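Local coordinates for protein O-methyltransferase family 2 (Planctopirus limnophila, PDB 5I2H) that probably transfers methyl groups from S-adenosyl-L-methionine to hydroxyl groups of small molecules, and binds the flavone apigenin, at residues L40-I45 / Q68-G73; D44-S49 / D54-R59; D264-S269 / S289-G294; R282-A287 / G295-H300. All coordinates share one frame; numbering follows the deposited sequence.

Interaction 1 (L40-I45 / Q68-G73)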
loop_
_atom_site.group_PDB
_atom_site.type_symbol
_atom_site.label_atom_id
_atom_site.label_comp_id
_atom_site.label_asym_id
_atom_site.label_seq_id
_atom_site.Cartn_x
_atom_site.Cartn_y
_atom_site.Cartn_z
ATOM N N LEU A 40 -6.206 -18.876 -0.088
ATOM C CA LEU A 40 -7.041 -19.269 -1.217
ATOM C C LEU A 40 -6.295 -20.094 -2.250
ATOM O O LEU A 40 -6.925 -20.643 -3.144
ATOM C CB LEU A 40 -7.653 -18.015 -1.886
ATOM C CG LEU A 40 -8.548 -17.207 -0.920
ATOM C CD1 LEU A 40 -8.957 -15.866 -1.499
ATOM C CD2 LEU A 40 -9.790 -18.001 -0.461
ATOM N N HIS A 41 -4.974 -20.195 -2.160
ATOM C CA HIS A 41 -4.185 -21.031 -3.068
ATOM C C HIS A 41 -4.322 -20.604 -4.534
ATOM O O HIS A 41 -4.173 -21.440 -5.435
ATOM C CB HIS A 41 -4.536 -22.530 -2.972
ATOM C CG HIS A 41 -4.973 -23.014 -1.618
ATOM N ND1 HIS A 41 -4.083 -23.352 -0.619
ATOM C CD2 HIS A 41 -6.209 -23.294 -1.129
ATOM C CE1 HIS A 41 -4.751 -23.789 0.436
ATOM N NE2 HIS A 41 -6.044 -23.761 0.155
ATOM N N VAL A 42 -4.576 -19.306 -4.789
ATOM C CA VAL A 42 -4.866 -18.828 -6.148
ATOM C C VAL A 42 -3.759 -19.213 -7.126
ATOM O O VAL A 42 -4.025 -19.661 -8.249
ATOM C CB VAL A 42 -5.079 -17.306 -6.139
ATOM C CG1 VAL A 42 -5.286 -16.791 -7.546
ATOM C CG2 VAL A 42 -6.268 -16.984 -5.295
ATOM N N PHE A 43 -2.502 -18.977 -6.743
ATOM C CA PHE A 43 -1.396 -19.127 -7.690
ATOM C C PHE A 43 -1.076 -20.589 -7.933
ATOM O O PHE A 43 -0.831 -20.992 -9.074
ATOM C CB PHE A 43 -0.185 -18.363 -7.173
ATOM C CG PHE A 43 -0.507 -16.922 -6.880
ATOM C CD1 PHE A 43 -0.773 -16.045 -7.926
ATOM C CD2 PHE A 43 -0.647 -16.482 -5.573
ATOM C CE1 PHE A 43 -1.125 -14.710 -7.671
ATOM C CE2 PHE A 43 -1.015 -15.160 -5.308
ATOM C CZ PHE A 43 -1.240 -14.273 -6.364
ATOM N N ASP A 44 -1.140 -21.402 -6.884
ATOM C CA ASP A 44 -0.915 -22.822 -7.089
ATOM C C ASP A 44 -2.013 -23.421 -7.961
ATOM O O ASP A 44 -1.743 -24.319 -8.778
ATOM C CB ASP A 44 -0.818 -23.523 -5.736
ATOM C CG ASP A 44 0.415 -23.099 -4.933
ATOM O OD1 ASP A 44 1.495 -22.923 -5.523
ATOM O OD2 ASP A 44 0.296 -22.916 -3.703
ATOM N N ILE A 45 -3.249 -22.927 -7.829
ATOM C CA ILE A 45 -4.333 -23.445 -8.658
ATOM C C ILE A 45 -4.130 -23.047 -10.117
ATOM O O ILE A 45 -4.158 -23.891 -11.022
ATOM C CB ILE A 45 -5.688 -22.968 -8.118
ATOM C CG1 ILE A 45 -5.984 -23.683 -6.799
ATOM C CG2 ILE A 45 -6.784 -23.188 -9.161
ATOM C CD1 ILE A 45 -7.187 -23.138 -6.060
ATOM N N GLN A 68 -14.414 -11.549 -8.955
ATOM C CA GLN A 68 -14.046 -10.401 -9.779
ATOM C C GLN A 68 -13.092 -9.485 -9.039
ATOM O O GLN A 68 -12.106 -9.029 -9.623
ATOM C CB GLN A 68 -15.257 -9.586 -10.241
ATOM C CG GLN A 68 -16.184 -10.235 -11.233
ATOM C CD GLN A 68 -15.735 -10.125 -12.683
ATOM O OE1 GLN A 68 -14.556 -9.964 -12.986
ATOM N NE2 GLN A 68 -16.705 -10.197 -13.592
ATOM N N VAL A 69 -13.379 -9.157 -7.770
ATOM C CA VAL A 69 -12.491 -8.188 -7.128
ATOM C C VAL A 69 -11.106 -8.807 -6.899
ATOM O O VAL A 69 -10.089 -8.111 -6.981
ATOM C CB VAL A 69 -13.063 -7.595 -5.817
ATOM C CG1 VAL A 69 -14.464 -7.009 -6.052
ATOM C CG2 VAL A 69 -13.107 -8.582 -4.687
ATOM N N LEU A 70 -11.048 -10.115 -6.628
ATOM C CA LEU A 70 -9.774 -10.800 -6.429
ATOM C C LEU A 70 -8.986 -10.833 -7.728
ATOM O O LEU A 70 -7.791 -10.499 -7.753
ATOM C CB LEU A 70 -10.033 -12.217 -5.895
ATOM C CG LEU A 70 -8.766 -13.050 -5.674
ATOM C CD1 LEU A 70 -8.841 -13.911 -4.409
ATOM C CD2 LEU A 70 -8.556 -13.954 -6.850
ATOM N N VAL A 71 -9.648 -11.213 -8.826
ATOM C CA VAL A 71 -8.956 -11.305 -10.108
ATOM C C VAL A 71 -8.512 -9.929 -10.574
ATOM O O VAL A 71 -7.379 -9.756 -11.060
ATOM C CB VAL A 71 -9.843 -12.001 -11.156
ATOM C CG1 VAL A 71 -9.280 -11.778 -12.581
ATOM C CG2 VAL A 71 -9.948 -13.491 -10.838
ATOM N N THR A 72 -9.394 -8.930 -10.462
ATOM C CA THR A 72 -9.019 -7.577 -10.854
ATOM C C THR A 72 -7.824 -7.074 -10.050
ATOM O O THR A 72 -6.889 -6.482 -10.612
ATOM C CB THR A 72 -10.228 -6.644 -10.705
ATOM O OG1 THR A 72 -11.203 -7.039 -11.675
ATOM C CG2 THR A 72 -9.868 -5.167 -10.905
ATOM N N GLY A 73 -7.817 -7.311 -8.738
ATOM C CA GLY A 73 -6.679 -6.867 -7.933
ATOM C C GLY A 73 -5.372 -7.526 -8.354
ATOM O O GLY A 73 -4.322 -6.868 -8.487
#
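Leu70, which meets both Leu40 and Val42, rides on a helical turn whose shortest backbone bond runs from Thr72 N to Gln68 O at 2.8 Å. The matching bond on the other side, Ile45 N to His41 O at 3.0 Å, opens helix 42-48. His41 lies at its N-cap position. With a positive phi of 61°, His41 also breaks the preceding helix 26-39, and on either side of it both Leu40 and Val42 point toward Leu70. No hydrogen bond joins the two segments; methyl groups do all the touching. The closest pair is Leu40 CD1 to Leu70 CD1, 3.5 Å, a snug distance for two methyls. Val42 offers its CG2 branch, which faces both ends of the fork of Leu70, 4.1 Å from Leu70 CD2 and equally far from Leu70 CD1. Leu70 reaches across because its CG stands anti to the backbone N (chi1 179°), while its second torsion, 141°, departs from a staggered value, consistent with a fork fitted against two neighbours. Both partners run past the Leu70 side chain in the opposing direction, so the contact is made alongside. Ser36 of helix 26-39 also touches Val42 and Leu70. The three helices 42-48, 53-60 and 64-76, followed by a two-stranded antiparallel hairpin, are consistent with a winged-helix unit in this dimerisation domain, and here the first and third helices of that unit meet. With 107 Å² buried and only apolar atoms engaged, the join depends on shape and exclusion of water, and carries little directional chemistry.

Interaction 2 (D44-S49 / D54-R59)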
loop_
_atom_site.group_PDB
_atom_site.type_symbol
_atom_site.label_atom_id
_atom_site.label_comp_id
_atom_site.label_asym_id
_atom_site.label_seq_id
_atom_site.Cartn_x
_atom_site.Cartn_y
_atom_site.Cartn_z
ATOM N N ASP A 44 -1.140 -21.402 -6.884
ATOM C CA ASP A 44 -0.915 -22.822 -7.089
ATOM C C ASP A 44 -2.013 -23.421 -7.961
ATOM O O ASP A 44 -1.743 -24.319 -8.778
ATOM C CB ASP A 44 -0.818 -23.523 -5.736
ATOM C CG ASP A 44 0.415 -23.099 -4.933
ATOM O OD1 ASP A 44 1.495 -22.923 -5.523
ATOM O OD2 ASP A 44 0.296 -22.916 -3.703
ATOM N N ILE A 45 -3.249 -22.927 -7.829
ATOM C CA ILE A 45 -4.333 -23.445 -8.658
ATOM C C ILE A 45 -4.130 -23.047 -10.117
ATOM O O ILE A 45 -4.158 -23.891 -11.022
ATOM C CB ILE A 45 -5.688 -22.968 -8.118
ATOM C CG1 ILE A 45 -5.984 -23.683 -6.799
ATOM C CG2 ILE A 45 -6.784 -23.188 -9.161
ATOM C CD1 ILE A 45 -7.187 -23.138 -6.060
ATOM N N LEU A 46 -3.891 -21.761 -10.372
ATOM C CA LEU A 46 -3.817 -21.325 -11.759
ATOM C C LEU A 46 -2.533 -21.782 -12.440
ATOM O O LEU A 46 -2.495 -21.883 -13.677
ATOM C CB LEU A 46 -3.980 -19.806 -11.826
ATOM C CG LEU A 46 -5.437 -19.331 -11.706
ATOM C CD1 LEU A 46 -5.452 -17.837 -11.480
ATOM C CD2 LEU A 46 -6.240 -19.646 -12.957
ATOM N N ASN A 47 -1.497 -22.101 -11.659
ATOM C CA ASN A 47 -0.277 -22.650 -12.237
ATOM C C ASN A 47 -0.533 -23.938 -13.002
ATOM O O ASN A 47 0.177 -24.239 -13.970
ATOM C CB ASN A 47 0.745 -22.923 -11.154
ATOM C CG ASN A 47 2.015 -23.482 -11.716
ATOM O OD1 ASN A 47 2.434 -24.594 -11.354
ATOM N ND2 ASN A 47 2.610 -22.759 -12.670
ATOM N N GLU A 48 -1.516 -24.722 -12.564
ATOM C CA GLU A 48 -1.850 -25.952 -13.264
ATOM C C GLU A 48 -2.282 -25.688 -14.689
ATOM O O GLU A 48 -1.939 -26.452 -15.598
ATOM C CB GLU A 48 -2.980 -26.673 -12.550
ATOM C CG GLU A 48 -2.724 -26.980 -11.128
ATOM C CD GLU A 48 -3.696 -28.041 -10.630
ATOM O OE1 GLU A 48 -4.090 -28.894 -11.459
ATOM O OE2 GLU A 48 -4.070 -28.001 -9.436
ATOM N N SER A 49 -3.085 -24.650 -14.893
ATOM C CA SER A 49 -3.723 -24.390 -16.170
ATOM C C SER A 49 -4.523 -23.096 -16.087
ATOM O O SER A 49 -5.104 -22.788 -15.038
ATOM C CB SER A 49 -4.633 -25.555 -16.557
ATOM O OG SER A 49 -5.753 -25.071 -17.243
ATOM N N ASP A 54 -15.618 -18.296 -14.663
ATOM C CA ASP A 54 -16.582 -19.188 -14.044
ATOM C C ASP A 54 -15.896 -20.394 -13.423
ATOM O O ASP A 54 -16.251 -20.818 -12.317
ATOM C CB ASP A 54 -17.624 -19.627 -15.066
ATOM C CG ASP A 54 -18.976 -19.856 -14.432
ATOM O OD1 ASP A 54 -19.225 -20.988 -13.942
ATOM O OD2 ASP A 54 -19.777 -18.890 -14.390
ATOM N N GLU A 55 -14.909 -20.962 -14.118
ATOM C CA GLU A 55 -14.160 -22.089 -13.565
ATOM C C GLU A 55 -13.411 -21.706 -12.294
ATOM O O GLU A 55 -13.350 -22.485 -11.335
ATOM C CB GLU A 55 -13.180 -22.617 -14.613
ATOM C CG GLU A 55 -13.871 -23.319 -15.788
ATOM C CD GLU A 55 -12.924 -23.694 -16.942
ATOM O OE1 GLU A 55 -11.930 -22.970 -17.209
ATOM O OE2 GLU A 55 -13.188 -24.728 -17.594
ATOM N N LEU A 56 -12.810 -20.517 -12.274
ATOM C CA LEU A 56 -12.073 -20.103 -11.087
ATOM C C LEU A 56 -13.011 -19.855 -9.917
ATOM O O LEU A 56 -12.706 -20.258 -8.787
ATOM C CB LEU A 56 -11.240 -18.865 -11.396
ATOM C CG LEU A 56 -10.316 -18.362 -10.299
ATOM C CD1 LEU A 56 -9.275 -19.404 -9.971
ATOM C CD2 LEU A 56 -9.643 -17.074 -10.738
ATOM N N GLN A 57 -14.140 -19.172 -10.163
ATOM C CA GLN A 57 -15.170 -19.030 -9.132
ATOM C C GLN A 57 -15.445 -20.360 -8.470
ATOM O O GLN A 57 -15.443 -20.479 -7.240
ATOM C CB GLN A 57 -16.484 -18.531 -9.721
ATOM C CG GLN A 57 -16.552 -17.134 -10.172
ATOM C CD GLN A 57 -17.940 -16.802 -10.704
ATOM O OE1 GLN A 57 -18.955 -17.164 -10.097
ATOM N NE2 GLN A 57 -17.986 -16.133 -11.853
ATOM N N ARG A 58 -15.715 -21.376 -9.294
ATOM C CA ARG A 58 -16.033 -22.695 -8.767
ATOM C C ARG A 58 -14.861 -23.276 -7.981
ATOM O O ARG A 58 -15.042 -23.783 -6.870
ATOM C CB ARG A 58 -16.462 -23.628 -9.908
ATOM N N ARG A 59 -13.644 -23.185 -8.526
ATOM C CA ARG A 59 -12.501 -23.816 -7.865
ATOM C C ARG A 59 -12.117 -23.093 -6.573
ATOM O O ARG A 59 -11.586 -23.715 -5.644
ATOM C CB ARG A 59 -11.311 -23.867 -8.824
ATOM C CG ARG A 59 -10.123 -24.658 -8.313
ATOM C CD ARG A 59 -10.326 -26.173 -8.458
ATOM N NE ARG A 59 -10.332 -26.579 -9.863
ATOM C CZ ARG A 59 -9.241 -26.883 -10.568
ATOM N NH1 ARG A 59 -8.042 -26.850 -9.993
ATOM N NH2 ARG A 59 -9.350 -27.220 -11.851
HETATM O O HOH W 1 -6.601 -27.031 -12.975
#
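Ile45 and Arg59 make the tighter half of this contact, aliphatic carbon on aliphatic carbon. Ile45 CG2 lies 3.7 Å from Arg59 CG, and the CD1 end of Ile45 comes to 4.0 Å from the same Arg59 CG, so both ends of Ile45 bear on one side of that carbon. Beneath them Leu46 CG meets Leu56 CD1 at 4.2 Å, a buried leucine pair. The outer side is loose. Arg59 has two conformers; in the one described, its chain bends at chi2 (79°) and chi3, which carries the guanidinium back over Ile45 toward Glu48. Glu48 OE2 then lies near the guanidinium plane, at its edge, but 4.2 Å from Arg59 NH1, too far for a salt bridge, with the carboxylate and guanidinium planes 56° apart. A water fills in: it accepts from Arg59 NH2 at 3.0 Å and donates only weakly to Glu48 OE1 at 3.5 Å. Attraction between the charges is therefore probably modest, and since both residues also touch a crystal neighbour, their exact placement may owe something to the lattice. The short axes of 44-48 and 54-59 pass 11.7 Å apart at 138°, a steeply inclined, roughly antiparallel pairing of consecutive helices. On the buried side, Leu51 from the linking loop and Ile88 of strand 88-90 pack on both Leu46 and Leu56, while Val71 of helix 64-76 touches Leu56.

Interaction 3 (D264-S269 / S289-G294)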
loop_
_atom_site.group_PDB
_atom_site.type_symbol
_atom_site.label_atom_id
_atom_site.label_comp_id
_atom_site.label_asym_id
_atom_site.label_seq_id
_atom_site.Cartn_x
_atom_site.Cartn_y
_atom_site.Cartn_z
ATOM N N ASP A 264 -34.728 17.816 -13.221
ATOM C CA ASP A 264 -34.160 17.770 -14.565
ATOM C C ASP A 264 -32.950 16.839 -14.627
ATOM O O ASP A 264 -32.800 16.070 -15.575
ATOM C CB ASP A 264 -33.737 19.172 -15.001
ATOM C CG ASP A 264 -34.925 20.121 -15.153
ATOM O OD1 ASP A 264 -35.728 19.936 -16.103
ATOM O OD2 ASP A 264 -35.064 21.043 -14.338
ATOM N N ASP A 265 -32.061 16.937 -13.645
ATOM C CA ASP A 265 -30.839 16.136 -13.559
ATOM C C ASP A 265 -30.884 15.334 -12.275
ATOM O O ASP A 265 -31.275 15.872 -11.230
ATOM C CB ASP A 265 -29.587 17.010 -13.515
ATOM C CG ASP A 265 -29.359 17.769 -14.825
ATOM O OD1 ASP A 265 -29.683 17.215 -15.886
ATOM O OD2 ASP A 265 -28.867 18.905 -14.780
ATOM N N ILE A 266 -30.440 14.076 -12.336
ATOM C CA ILE A 266 -30.319 13.241 -11.145
ATOM C C ILE A 266 -28.870 12.794 -11.025
ATOM O O ILE A 266 -28.311 12.228 -11.975
ATOM C CB ILE A 266 -31.276 12.042 -11.190
ATOM C CG1 ILE A 266 -32.708 12.575 -11.167
ATOM C CG2 ILE A 266 -31.000 11.120 -10.009
ATOM C CD1 ILE A 266 -33.752 11.496 -11.352
ATOM N N LEU A 267 -28.257 13.066 -9.872
ATOM C CA LEU A 267 -26.859 12.739 -9.597
ATOM C C LEU A 267 -26.777 11.511 -8.682
ATOM O O LEU A 267 -27.422 11.458 -7.613
ATOM C CB LEU A 267 -26.165 13.944 -8.948
ATOM C CG LEU A 267 -24.718 13.720 -8.480
ATOM C CD1 LEU A 267 -23.822 13.340 -9.687
ATOM C CD2 LEU A 267 -24.162 14.951 -7.750
ATOM N N LEU A 268 -25.983 10.541 -9.097
ATOM C CA LEU A 268 -25.605 9.372 -8.297
ATOM C C LEU A 268 -24.090 9.458 -8.166
ATOM O O LEU A 268 -23.362 9.007 -9.061
ATOM C CB LEU A 268 -25.995 8.057 -8.977
ATOM C CG LEU A 268 -27.508 7.892 -9.214
ATOM C CD1 LEU A 268 -27.858 6.657 -10.044
ATOM C CD2 LEU A 268 -28.273 7.944 -7.877
ATOM N N SER A 269 -23.600 10.019 -7.063
ATOM C CA SER A 269 -22.171 10.261 -6.899
ATOM C C SER A 269 -21.670 9.305 -5.831
ATOM O O SER A 269 -22.076 9.415 -4.679
ATOM C CB SER A 269 -21.912 11.727 -6.516
ATOM O OG SER A 269 -20.517 11.927 -6.291
ATOM N N SER A 289 -36.819 6.668 -14.694
ATOM C CA SER A 289 -38.251 6.579 -14.969
ATOM C C SER A 289 -38.942 7.932 -14.814
ATOM O O SER A 289 -39.903 8.227 -15.533
ATOM C CB SER A 289 -38.889 5.533 -14.052
ATOM O OG SER A 289 -38.918 5.989 -12.714
ATOM N N GLY A 290 -38.449 8.783 -13.927
ATOM C CA GLY A 290 -39.083 10.059 -13.699
ATOM C C GLY A 290 -38.492 11.235 -14.442
ATOM O O GLY A 290 -38.993 12.355 -14.290
ATOM N N LEU A 291 -37.418 11.037 -15.203
ATOM C CA LEU A 291 -36.798 12.159 -15.900
ATOM C C LEU A 291 -37.706 12.684 -17.011
ATOM O O LEU A 291 -38.336 11.899 -17.735
ATOM C CB LEU A 291 -35.463 11.737 -16.502
ATOM C CG LEU A 291 -34.319 11.556 -15.511
ATOM C CD1 LEU A 291 -33.104 10.997 -16.264
ATOM C CD2 LEU A 291 -34.031 12.927 -14.839
ATOM N N PRO A 292 -37.769 13.998 -17.193
ATOM C CA PRO A 292 -38.413 14.545 -18.388
ATOM C C PRO A 292 -37.527 14.323 -19.603
ATOM O O PRO A 292 -36.344 14.045 -19.493
ATOM C CB PRO A 292 -38.528 16.032 -18.061
ATOM C CG PRO A 292 -37.272 16.299 -17.274
ATOM C CD PRO A 292 -37.086 15.046 -16.407
ATOM N N GLU A 293 -38.109 14.464 -20.787
ATOM C CA GLU A 293 -37.275 14.370 -21.985
ATOM C C GLU A 293 -36.204 15.459 -21.912
ATOM O O GLU A 293 -36.489 16.597 -21.539
ATOM C CB GLU A 293 -38.123 14.511 -23.243
ATOM C CG GLU A 293 -37.478 13.962 -24.513
ATOM C CD GLU A 293 -38.241 14.400 -25.770
ATOM O OE1 GLU A 293 -38.114 15.585 -26.152
ATOM O OE2 GLU A 293 -38.982 13.574 -26.351
ATOM N N GLY A 294 -34.952 15.085 -22.180
ATOM C CA GLY A 294 -33.852 16.004 -22.005
ATOM C C GLY A 294 -33.324 16.064 -20.590
ATOM O O GLY A 294 -32.310 16.748 -20.339
#
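Asp264 and Leu291 bring the backbones closest, with 6.3 Å between their CA atoms, where the turn before strand 265-269 passes the loop 289-294. The strand is extended from Asp265 onward, whereas the loop has no regular structure and ends at Gly294, whose phi of 84° lets the chain swing round into the next strand. No hydrogen bond crosses between the segments. Instead, Leu291 slips its CD2 methyl against the start of the strand, 3.5 Å from Asp264 O and 3.8 Å from Ile266 CD1. With CG anti to the carbonyl carbon (chi1 -74°), Leu291 can bring that methyl to the strand although its CB does not point there. The long arm of Ile266, CG1 and CD1, is laid along it: Ile266 CG1 is 3.9 Å from Leu291 CD2. The two side chains run at a slant to one another. Pro292 adds a second touch, its CG 4.1 Å from Asp264 OD1, the Asp264 and Pro292 side chains crossing at about a right angle. Although the CB of Asp264 points away from the loop, its buried carboxylate is gripped by backbone N-H groups, OD1 by Lys187 and OD2 by Val199, which should help to offset its charge. Strand 265-269 lies in the mixed sheet between strands 199-203 and 296-301. Val203 of the former also touches Ile266. The far end of the strand leads into the chain carrying Asn270, His273 and Asp274 of the apigenin pocket; the contact thus lies at the opposite, N-terminal end of strand 265-269 in this Rossmann-like sheet, where helix 277-289 turns back toward strand 296-301.

Interaction 4 (R282-A287 / G295-H300). With FMT (formic acid), chain H.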
loop_
_atom_site.group_PDB
_atom_site.type_symbol
_atom_site.label_atom_id
_atom_site.label_comp_id
_atom_site.label_asym_id
_atom_site.label_seq_id
_atom_site.Cartn_x
_atom_site.Cartn_y
_atom_site.Cartn_z
ATOM N N ARG A 282 -31.465 -1.638 -11.074
ATOM C CA ARG A 282 -32.719 -1.184 -10.484
ATOM C C ARG A 282 -32.669 0.307 -10.193
ATOM O O ARG A 282 -33.602 1.049 -10.541
ATOM C CB ARG A 282 -32.999 -1.984 -9.197
ATOM C CG ARG A 282 -34.252 -1.532 -8.409
ATOM C CD ARG A 282 -35.535 -2.275 -8.828
ATOM N NE ARG A 282 -35.868 -1.916 -10.187
ATOM C CZ ARG A 282 -36.597 -0.854 -10.514
ATOM N NH1 ARG A 282 -37.071 -0.040 -9.566
ATOM N NH2 ARG A 282 -36.838 -0.599 -11.794
ATOM N N LEU A 283 -31.565 0.782 -9.578
ATOM C CA LEU A 283 -31.498 2.196 -9.192
ATOM C C LEU A 283 -31.448 3.085 -10.430
ATOM O O LEU A 283 -32.102 4.137 -10.479
ATOM C CB LEU A 283 -30.288 2.455 -8.282
ATOM C CG LEU A 283 -30.309 3.843 -7.637
ATOM C CD1 LEU A 283 -31.573 4.099 -6.810
ATOM C CD2 LEU A 283 -29.080 4.001 -6.759
ATOM N N VAL A 284 -30.689 2.662 -11.445
ATOM C CA VAL A 284 -30.602 3.437 -12.677
ATOM C C VAL A 284 -31.969 3.524 -13.346
ATOM O O VAL A 284 -32.399 4.606 -13.786
ATOM C CB VAL A 284 -29.545 2.818 -13.613
ATOM C CG1 VAL A 284 -29.670 3.422 -15.011
ATOM C CG2 VAL A 284 -28.116 3.083 -13.065
ATOM N N ALA A 285 -32.700 2.400 -13.380
ATOM C CA ALA A 285 -34.045 2.396 -13.961
ATOM C C ALA A 285 -35.001 3.321 -13.204
ATOM O O ALA A 285 -35.758 4.089 -13.817
ATOM C CB ALA A 285 -34.601 0.974 -13.981
ATOM N N LYS A 286 -34.999 3.245 -11.873
ATOM C CA LYS A 286 -35.934 4.061 -11.094
ATOM C C LYS A 286 -35.640 5.546 -11.292
ATOM O O LYS A 286 -36.557 6.359 -11.524
ATOM C CB LYS A 286 -35.868 3.677 -9.602
ATOM C CG LYS A 286 -36.780 4.500 -8.678
ATOM C CD LYS A 286 -36.874 3.848 -7.228
ATOM C CE LYS A 286 -37.856 4.588 -6.320
ATOM N NZ LYS A 286 -37.364 5.978 -6.035
ATOM N N ALA A 287 -34.368 5.922 -11.201
ATOM C CA ALA A 287 -34.007 7.319 -11.450
ATOM C C ALA A 287 -34.444 7.766 -12.845
ATOM O O ALA A 287 -35.010 8.854 -13.005
ATOM C CB ALA A 287 -32.502 7.515 -11.265
ATOM N N GLY A 295 -33.971 15.378 -19.652
ATOM C CA GLY A 295 -33.353 15.165 -18.360
ATOM C C GLY A 295 -32.062 14.372 -18.488
ATOM O O GLY A 295 -31.815 13.677 -19.474
ATOM N N ARG A 296 -31.211 14.483 -17.479
ATOM C CA ARG A 296 -29.931 13.783 -17.465
ATOM C C ARG A 296 -29.783 12.915 -16.233
ATOM O O ARG A 296 -30.174 13.307 -15.132
ATOM C CB ARG A 296 -28.753 14.768 -17.532
ATOM C CG ARG A 296 -28.833 15.620 -18.818
ATOM C CD ARG A 296 -27.682 16.618 -18.903
ATOM N NE ARG A 296 -27.678 17.603 -17.802
ATOM C CZ ARG A 296 -26.779 18.574 -17.684
ATOM N NH1 ARG A 296 -25.810 18.677 -18.590
ATOM N NH2 ARG A 296 -26.848 19.437 -16.670
ATOM N N LEU A 297 -29.173 11.752 -16.426
ATOM C CA LEU A 297 -28.648 10.972 -15.331
ATOM C C LEU A 297 -27.147 11.230 -15.277
ATOM O O LEU A 297 -26.427 11.000 -16.263
ATOM C CB LEU A 297 -28.968 9.482 -15.498
ATOM C CG LEU A 297 -28.429 8.587 -14.386
ATOM C CD1 LEU A 297 -29.189 8.886 -13.096
ATOM C CD2 LEU A 297 -28.565 7.124 -14.808
ATOM N N LEU A 298 -26.693 11.730 -14.145
ATOM C CA LEU A 298 -25.282 12.031 -13.888
ATOM C C LEU A 298 -24.746 10.960 -12.957
ATOM O O LEU A 298 -25.124 10.908 -11.777
ATOM C CB LEU A 298 -25.126 13.412 -13.257
ATOM C CG LEU A 298 -25.830 14.556 -14.006
ATOM C CD1 LEU A 298 -25.775 15.841 -13.150
ATOM C CD2 LEU A 298 -25.377 14.785 -15.445
ATOM N N ILE A 299 -23.867 10.103 -13.468
ATOM C CA ILE A 299 -23.209 9.104 -12.625
ATOM C C ILE A 299 -21.800 9.610 -12.374
ATOM O O ILE A 299 -21.060 9.881 -13.329
ATOM C CB ILE A 299 -23.197 7.714 -13.295
ATOM C CG1 ILE A 299 -24.627 7.161 -13.380
ATOM C CG2 ILE A 299 -22.297 6.755 -12.532
ATOM C CD1 ILE A 299 -24.729 5.931 -14.288
ATOM N N HIS A 300 -21.428 9.761 -11.098
ATOM C CA HIS A 300 -20.097 10.246 -10.743
ATOM C C HIS A 300 -19.420 9.156 -9.930
ATOM O O HIS A 300 -19.879 8.828 -8.838
ATOM C CB HIS A 300 -20.183 11.561 -9.966
ATOM C CG HIS A 300 -18.854 12.163 -9.627
ATOM N ND1 HIS A 300 -18.522 12.520 -8.338
ATOM C CD2 HIS A 300 -17.774 12.474 -10.397
ATOM C CE1 HIS A 300 -17.295 13.025 -8.324
ATOM N NE2 HIS A 300 -16.822 13.009 -9.555
HETATM C C FMT H . -34.613 -3.219 -13.202
HETATM O O1 FMT H . -35.605 -2.642 -13.722
HETATM O O2 FMT H . -34.516 -3.740 -12.055
#
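Val284 and Ala287 each take one methyl of Leu297, yet the oddest feature of this helix lies at Arg282, which holds a formic acid molecule, probably present as formate and probably from the crystallisation liquor, by two nearly straight bonds. Arg282 NE donates to its O2 at 2.9 Å and 166°, and Arg282 NH2 to its O1 at 3.1 Å and 171°, so the small acid meets the guanidinium edge-on, its carbon in the guanidinium plane. The Arg282 chain folds back at chi2 and chi3 to make this fork, and Ala285 CB comes to 3.8 Å from the acid's O1, one turn along on the helix. The contact between helix and strand lies elsewhere on the helix and is apolar and buried. Leu297 sends CD2 to Val284 CG1 at 3.9 Å and CD1 to Ala287 CB at 4.0 Å, its CG standing anti to the backbone N (chi1 179°) and its fork thus spread over two residues a helical turn apart. Val284 and Leu297 cross at about a right angle. The pair joins the helix and second strand of a beta-alpha-beta unit, strand 265-269, helix 277-289 and strand 296-301, in which the two strands lie side by side and parallel, as in the Rossmann-like domain of this methyltransferase family. Ala287 also touches Ile266, so the helix rests on both strands of the unit; between the strands themselves Leu297 touches Leu268. The backbones stay well apart, Ala287 CA being 7.6 Å from Leu297 CA. Leu344, from a loop, packs on Leu297 as well.

How the interactions relate
From the N terminus, interactions 1 and 2 start from the same stretch, sharing Asp44 and Ile45 on helix 42-48. Interaction 2 closes a short loop to the next helix, 53-60, and this loop (44-59) lies within the span of interaction 1 (40-73), which reaches helix 64-76. They touch where Val71 packs on Leu56, and together join three helices of the dimerisation domain. Interactions 3 and 4 follow much later and cross within one beta-alpha-beta unit of the methyltransferase domain: interaction 3 links strand 265-269 to the loop after helix 277-289, interaction 4 that helix to strand 296-301. Their centres are about 6 Å apart; those of interactions 1 and 3 are about 39 Å apart.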